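Local atomic coordinates of PadR family transcriptional regulator (PDB entry 5ZQH), a protein that probably binds operator DNA through a winged helix-turn-helix domain and regulates transcription as a dimeric member of the PadR family. Residues 14-19 against 29-34; 60-65 against 70-75. One frame throughout, in Å; residues are numbered along the deposited sequence.

Contact 1: 14-19 against 29-34; sequences LDMIGQ and QTLREA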
loop_
_atom_site.group_PDB
_atom_site.type_symbol
_atom_site.label_atom_id
_atom_site.label_comp_id
_atom_site.label_asym_id
_atom_site.label_seq_id
_atom_site.Cartn_x
_atom_site.Cartn_y
_atom_site.Cartn_z
ATOM N N LEU A 14 8.500 6.869 -8.298
ATOM C CA LEU A 14 8.479 8.326 -8.142
ATOM C C LEU A 14 9.730 8.882 -7.443
ATOM O O LEU A 14 10.310 9.870 -7.912
ATOM C CB LEU A 14 7.202 8.750 -7.401
ATOM C CG LEU A 14 6.086 9.607 -8.028
ATOM C CD1 LEU A 14 6.073 9.665 -9.552
ATOM C CD2 LEU A 14 4.728 9.181 -7.479
ATOM N N ASP A 15 10.143 8.234 -6.349
ATOM C CA ASP A 15 11.350 8.615 -5.599
ATOM C C ASP A 15 12.628 8.467 -6.428
ATOM O O ASP A 15 13.462 9.375 -6.439
ATOM C CB ASP A 15 11.455 7.823 -4.289
ATOM C CG ASP A 15 12.504 8.388 -3.331
ATOM O OD1 ASP A 15 12.352 9.544 -2.874
ATOM O OD2 ASP A 15 13.475 7.664 -3.025
ATOM N N MET A 16 12.758 7.334 -7.123
ATOM C CA MET A 16 13.902 7.047 -7.997
ATOM C C MET A 16 14.079 8.072 -9.116
ATOM O O MET A 16 15.205 8.479 -9.405
ATOM C CB MET A 16 13.804 5.638 -8.583
ATOM C CG MET A 16 14.152 4.539 -7.600
ATOM S SD MET A 16 13.835 2.911 -8.295
ATOM C CE MET A 16 14.334 1.873 -6.921
ATOM N N ILE A 17 12.960 8.481 -9.720
ATOM C CA ILE A 17 12.904 9.529 -10.750
ATOM C C ILE A 17 13.298 10.901 -10.174
ATOM O O ILE A 17 13.924 11.714 -10.863
ATOM C CB ILE A 17 11.510 9.546 -11.437
ATOM C CG1 ILE A 17 11.375 8.355 -12.388
ATOM C CG2 ILE A 17 11.253 10.835 -12.206
ATOM C CD1 ILE A 17 9.941 7.931 -12.660
ATOM N N GLY A 18 12.943 11.134 -8.910
ATOM C CA GLY A 18 13.362 12.327 -8.162
ATOM C C GLY A 18 14.852 12.431 -7.877
ATOM O O GLY A 18 15.435 13.510 -8.032
ATOM N N GLN A 19 15.459 11.313 -7.458
ATOM C CA GLN A 19 16.900 11.235 -7.167
ATOM C C GLN A 19 17.732 11.498 -8.418
ATOM O O GLN A 19 18.647 12.325 -8.408
ATOM C CB GLN A 19 17.281 9.852 -6.629
ATOM C CG GLN A 19 16.615 9.409 -5.332
ATOM C CD GLN A 19 16.884 7.938 -5.016
ATOM O OE1 GLN A 19 17.779 7.311 -5.609
ATOM N NE2 GLN A 19 16.112 7.380 -4.080
ATOM N N GLN A 29 15.935 -1.878 -13.829
ATOM C CA GLN A 29 17.184 -2.430 -13.274
ATOM C C GLN A 29 17.502 -1.901 -11.883
ATOM O O GLN A 29 17.994 -2.651 -11.040
ATOM C CB GLN A 29 18.367 -2.206 -14.226
ATOM C CG GLN A 29 18.236 -2.882 -15.594
ATOM C CD GLN A 29 18.227 -4.404 -15.542
ATOM O OE1 GLN A 29 18.677 -5.019 -14.574
ATOM N NE2 GLN A 29 17.721 -5.017 -16.596
ATOM N N THR A 30 17.210 -0.621 -11.652
ATOM C CA THR A 30 17.333 0.011 -10.330
ATOM C C THR A 30 16.339 -0.603 -9.338
ATOM O O THR A 30 16.653 -0.765 -8.162
ATOM C CB THR A 30 17.148 1.545 -10.431
ATOM O OG1 THR A 30 18.008 2.053 -11.458
ATOM C CG2 THR A 30 17.496 2.252 -9.123
ATOM N N LEU A 31 15.160 -0.965 -9.843
ATOM C CA LEU A 31 14.085 -1.582 -9.065
ATOM C C LEU A 31 14.471 -3.013 -8.653
ATOM O O LEU A 31 14.306 -3.390 -7.486
ATOM C CB LEU A 31 12.788 -1.561 -9.886
ATOM C CG LEU A 31 11.410 -1.056 -9.434
ATOM C CD1 LEU A 31 11.404 0.062 -8.398
ATOM C CD2 LEU A 31 10.652 -0.604 -10.668
ATOM N N ARG A 32 15.000 -3.785 -9.603
ATOM C CA ARG A 32 15.510 -5.137 -9.339
ATOM C C ARG A 32 16.617 -5.132 -8.274
ATOM O O ARG A 32 16.579 -5.936 -7.336
ATOM C CB ARG A 32 16.008 -5.805 -10.630
ATOM C CG ARG A 32 14.919 -6.178 -11.632
ATOM C CD ARG A 32 15.450 -7.123 -12.699
ATOM N NE ARG A 32 14.783 -6.952 -13.996
ATOM C CZ ARG A 32 13.638 -7.533 -14.367
ATOM N NH1 ARG A 32 12.975 -8.347 -13.544
ATOM N NH2 ARG A 32 13.144 -7.294 -15.574
ATOM N N GLU A 33 17.564 -4.199 -8.415
ATOM C CA GLU A 33 18.690 -4.016 -7.485
ATOM C C GLU A 33 18.294 -3.562 -6.075
ATOM O O GLU A 33 19.088 -3.697 -5.129
ATOM C CB GLU A 33 19.700 -3.024 -8.067
ATOM C CG GLU A 33 20.847 -3.663 -8.833
ATOM C CD GLU A 33 21.748 -2.639 -9.504
ATOM O OE1 GLU A 33 22.057 -1.603 -8.871
ATOM O OE2 GLU A 33 22.148 -2.863 -10.675
ATOM N N ALA A 34 17.082 -3.014 -5.953
ATOM C CA ALA A 34 16.512 -2.594 -4.670
ATOM C C ALA A 34 15.795 -3.745 -3.957
ATOM O O ALA A 34 15.501 -3.653 -2.757
ATOM C CB ALA A 34 15.571 -1.415 -4.868
#
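Met16 makes every contact between the two segments, reaching from helix 3-19 to Thr30, Leu31 and Ala34 on helix 24-34. The local helix axes come no closer than 11.4 Å and their directions differ by 115°, so a long side chain is needed to fill the distance. Met16 supplies it: CG lies beside the backbone N and opposite the carbonyl carbon, and beyond CG the chain runs fully extended (chi3 -180°), carrying SD and CE straight out to the second helix. Thr30 comes to meet it tip to tip, its methyl CG2 3.8 Å from Met16 SD. That methyl is turned anti to the Thr30 backbone N, which leaves OG1 on another side of CB, hydrogen-bonded to Glu26 O one helical turn earlier. Leu31 slants across the end of the methionine, and its CD1 stands 3.7 Å from Met16 SD and equally near CE. The terminal methyl also reaches the Thr30 carbonyl, with CE 3.7 Å from Thr30 O, and ends 4.1 Å from Ala34 CB. Beside this bridge, Gln19 NE2 donates to Asp15 OD2 (2.9 Å), meeting the oxygen from above the carboxylate plane in a bond bent to 137°; Asp15 OD1 is held by Trp87 NE1. Ile100 of the second subunit packs on Asp15, Met16 and Ala34, so the methionine also takes part in the subunit interface. Apart from the Thr30 carbonyl oxygen, the surfaces that meet across the helices are methyl groups and sulfur, so the join rests on van der Waals contact and apolar burial.

Contact 2: 60-65 against 70-75; sequences DMRPSP and RKYFSL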
loop_
_atom_site.group_PDB
_atom_site.type_symbol
_atom_site.label_atom_id
_atom_site.label_comp_id
_atom_site.label_asym_id
_atom_site.label_seq_id
_atom_site.Cartn_x
_atom_site.Cartn_y
_atom_site.Cartn_z
ATOM N N ASP A 60 11.295 13.044 -21.839
ATOM C CA ASP A 60 11.994 13.824 -22.868
ATOM C C ASP A 60 13.137 13.012 -23.476
ATOM O O ASP A 60 13.851 12.299 -22.762
ATOM C CB ASP A 60 12.525 15.146 -22.293
ATOM C CG ASP A 60 11.417 16.052 -21.770
ATOM O OD1 ASP A 60 10.628 16.591 -22.576
ATOM O OD2 ASP A 60 11.337 16.230 -20.543
ATOM N N MET A 61 13.296 13.122 -24.794
ATOM C CA MET A 61 14.309 12.367 -25.532
ATOM C C MET A 61 15.679 13.037 -25.440
ATOM O O MET A 61 15.823 14.210 -25.794
ATOM C CB MET A 61 13.899 12.208 -27.004
ATOM C CG MET A 61 12.639 11.385 -27.255
ATOM S SD MET A 61 12.667 9.665 -26.695
ATOM C CE MET A 61 14.141 9.019 -27.488
ATOM N N ARG A 62 16.668 12.285 -24.947
ATOM C CA ARG A 62 18.070 12.739 -24.856
ATOM C C ARG A 62 19.082 11.561 -24.870
ATOM O O ARG A 62 18.682 10.417 -24.604
ATOM C CB ARG A 62 18.282 13.709 -23.667
ATOM C CG ARG A 62 18.166 13.141 -22.263
ATOM C CD ARG A 62 18.831 14.089 -21.272
ATOM N NE ARG A 62 18.632 13.733 -19.864
ATOM C CZ ARG A 62 19.463 12.988 -19.129
ATOM N NH1 ARG A 62 20.573 12.469 -19.650
ATOM N NH2 ARG A 62 19.181 12.750 -17.855
ATOM N N PRO A 63 20.380 11.830 -25.192
ATOM C CA PRO A 63 21.327 10.714 -25.369
ATOM C C PRO A 63 21.746 9.989 -24.089
ATOM O O PRO A 63 22.252 10.618 -23.152
ATOM C CB PRO A 63 22.548 11.376 -26.042
ATOM C CG PRO A 63 22.073 12.703 -26.530
ATOM C CD PRO A 63 21.017 13.115 -25.548
ATOM N N SER A 64 21.544 8.669 -24.079
ATOM C CA SER A 64 22.028 7.779 -23.015
ATOM C C SER A 64 23.582 7.696 -23.014
ATOM O O SER A 64 24.213 8.172 -23.971
ATOM C CB SER A 64 21.364 6.394 -23.138
ATOM O OG SER A 64 21.787 5.712 -24.303
ATOM N N PRO A 65 24.206 7.109 -21.949
ATOM C CA PRO A 65 25.675 7.202 -21.848
ATOM C C PRO A 65 26.456 6.482 -22.958
ATOM O O PRO A 65 27.644 6.753 -23.134
ATOM C CB PRO A 65 25.983 6.570 -20.478
ATOM C CG PRO A 65 24.689 6.589 -19.734
ATOM C CD PRO A 65 23.654 6.368 -20.796
ATOM N N ARG A 70 17.251 7.993 -25.543
ATOM C CA ARG A 70 16.264 7.316 -24.717
ATOM C C ARG A 70 15.321 8.355 -24.121
ATOM O O ARG A 70 15.671 9.534 -24.030
ATOM C CB ARG A 70 16.956 6.497 -23.617
ATOM C CG ARG A 70 17.726 5.262 -24.094
ATOM C CD ARG A 70 16.808 4.079 -24.396
ATOM N NE ARG A 70 17.465 3.062 -25.215
ATOM C CZ ARG A 70 17.540 3.087 -26.547
ATOM N NH1 ARG A 70 17.001 4.081 -27.246
ATOM N NH2 ARG A 70 18.163 2.111 -27.194
ATOM N N LYS A 71 14.124 7.916 -23.741
ATOM C CA LYS A 71 13.137 8.782 -23.107
ATOM C C LYS A 71 13.366 8.837 -21.593
ATOM O O LYS A 71 12.957 7.934 -20.866
ATOM C CB LYS A 71 11.715 8.311 -23.432
ATOM C CG LYS A 71 10.643 9.347 -23.134
ATOM C CD LYS A 71 9.274 8.714 -22.947
ATOM C CE LYS A 71 8.405 8.860 -24.182
ATOM N NZ LYS A 71 6.971 8.774 -23.789
ATOM N N TYR A 72 14.018 9.908 -21.138
ATOM C CA TYR A 72 14.301 10.113 -19.718
ATOM C C TYR A 72 13.107 10.713 -18.982
ATOM O O TYR A 72 12.532 11.712 -19.415
ATOM C CB TYR A 72 15.531 11.003 -19.533
ATOM C CG TYR A 72 16.851 10.285 -19.658
ATOM C CD1 TYR A 72 17.477 10.145 -20.902
ATOM C CD2 TYR A 72 17.487 9.755 -18.533
ATOM C CE1 TYR A 72 18.702 9.500 -21.025
ATOM C CE2 TYR A 72 18.708 9.099 -18.643
ATOM C CZ TYR A 72 19.311 8.978 -19.894
ATOM O OH TYR A 72 20.519 8.329 -20.012
ATOM N N PHE A 73 12.746 10.088 -17.867
ATOM C CA PHE A 73 11.665 10.566 -17.019
ATOM C C PHE A 73 12.203 11.405 -15.861
ATOM O O PHE A 73 13.141 10.999 -15.170
ATOM C CB PHE A 73 10.820 9.399 -16.496
ATOM C CG PHE A 73 10.162 8.590 -17.578
ATOM C CD1 PHE A 73 9.030 9.078 -18.250
ATOM C CD2 PHE A 73 10.665 7.334 -17.933
ATOM C CE1 PHE A 73 8.422 8.332 -19.252
ATOM C CE2 PHE A 73 10.055 6.586 -18.935
ATOM C CZ PHE A 73 8.935 7.085 -19.593
ATOM N N SER A 74 11.610 12.585 -15.686
ATOM C CA SER A 74 11.901 13.491 -14.564
ATOM C C SER A 74 10.589 13.965 -13.929
ATOM O O SER A 74 9.547 14.000 -14.601
ATOM C CB SER A 74 12.724 14.687 -15.039
ATOM O OG SER A 74 12.058 15.361 -16.091
ATOM N N LEU A 75 10.642 14.329 -12.649
ATOM C CA LEU A 75 9.449 14.762 -11.915
ATOM C C LEU A 75 8.906 16.128 -12.345
ATOM O O LEU A 75 9.661 17.073 -12.574
ATOM C CB LEU A 75 9.703 14.758 -10.401
ATOM C CG LEU A 75 9.854 13.449 -9.619
ATOM C CD1 LEU A 75 10.103 13.785 -8.161
ATOM C CD2 LEU A 75 8.640 12.536 -9.737
HETATM O O HOH W 1 12.564 14.476 -18.575
#
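Asp60 and Tyr72 pair through two backbone hydrogen bonds, Asp60 N to Tyr72 O and Tyr72 N to Asp60 O, the latter 2.9 Å but bent to 145°. Arg62 and Arg70 repeat the pattern with straighter bonds, Arg62 N giving to Arg70 O at 3.1 Å. Between them Met61 and Lys71 form the non-hydrogen-bonded pair, where Met61 CA approaches Arg70 O in a CA-H...O contact of 3.5 Å. The chief side-chain interaction is cation-pi: the Arg62 guanidinium lies flat over one face of the Tyr72 ring, planes 8° apart and CZ 3.7 Å from the ring centroid. With CG between the backbone N and the carbonyl carbon (chi1 69°), Arg62 brings that atom to 3.4 Å from Tyr72 CD1, and the extended chain then lays the guanidinium over the ring. A salt bridge from Arg62 NE to Glu21 fixes that group further, and Tyr23 meets the tyrosine edge-to-face. Van der Waals contacts complete the pairing. Met61, bent at both chi2 and chi3, folds back across Lys71, with SD 3.7 Å from Lys71 CB, while Ser64 CA meets the Tyr72 hydroxyl at the ring edge, near its plane. A water links Asp60 OD2, Tyr72 O and Ser74 OG, the last at 2.7 Å; Asp60 OD1 forms a salt bridge with Arg58. Strands 57-63 and 69-75 thus make an antiparallel beta hairpin, the wing of a PadR-type winged helix-turn-helix domain, with the stacked Arg62-Tyr72 pair on one face.

How the contacts relate
Contact 1 joins two helices near the centre of the chain, whereas contact 2 joins the strands of the wing, with its centre about 15 Å from the chain centre and several exposed side chains. Their centres also lie about 15 Å apart, yet they touch: Ile17 CG2 of the helix packs 3.5 Å from Phe73 O of the strand, and Gly18 CA lies against Leu75 CD1. Helix 3-19 thus adjoins both helix 24-34 and the hairpin. The small helix contact is largely apolar and borders the second subunit; the larger hairpin contact is built on backbone bonds and a cation-pi stack, with one bridging water, and meets no other chain of the assembly.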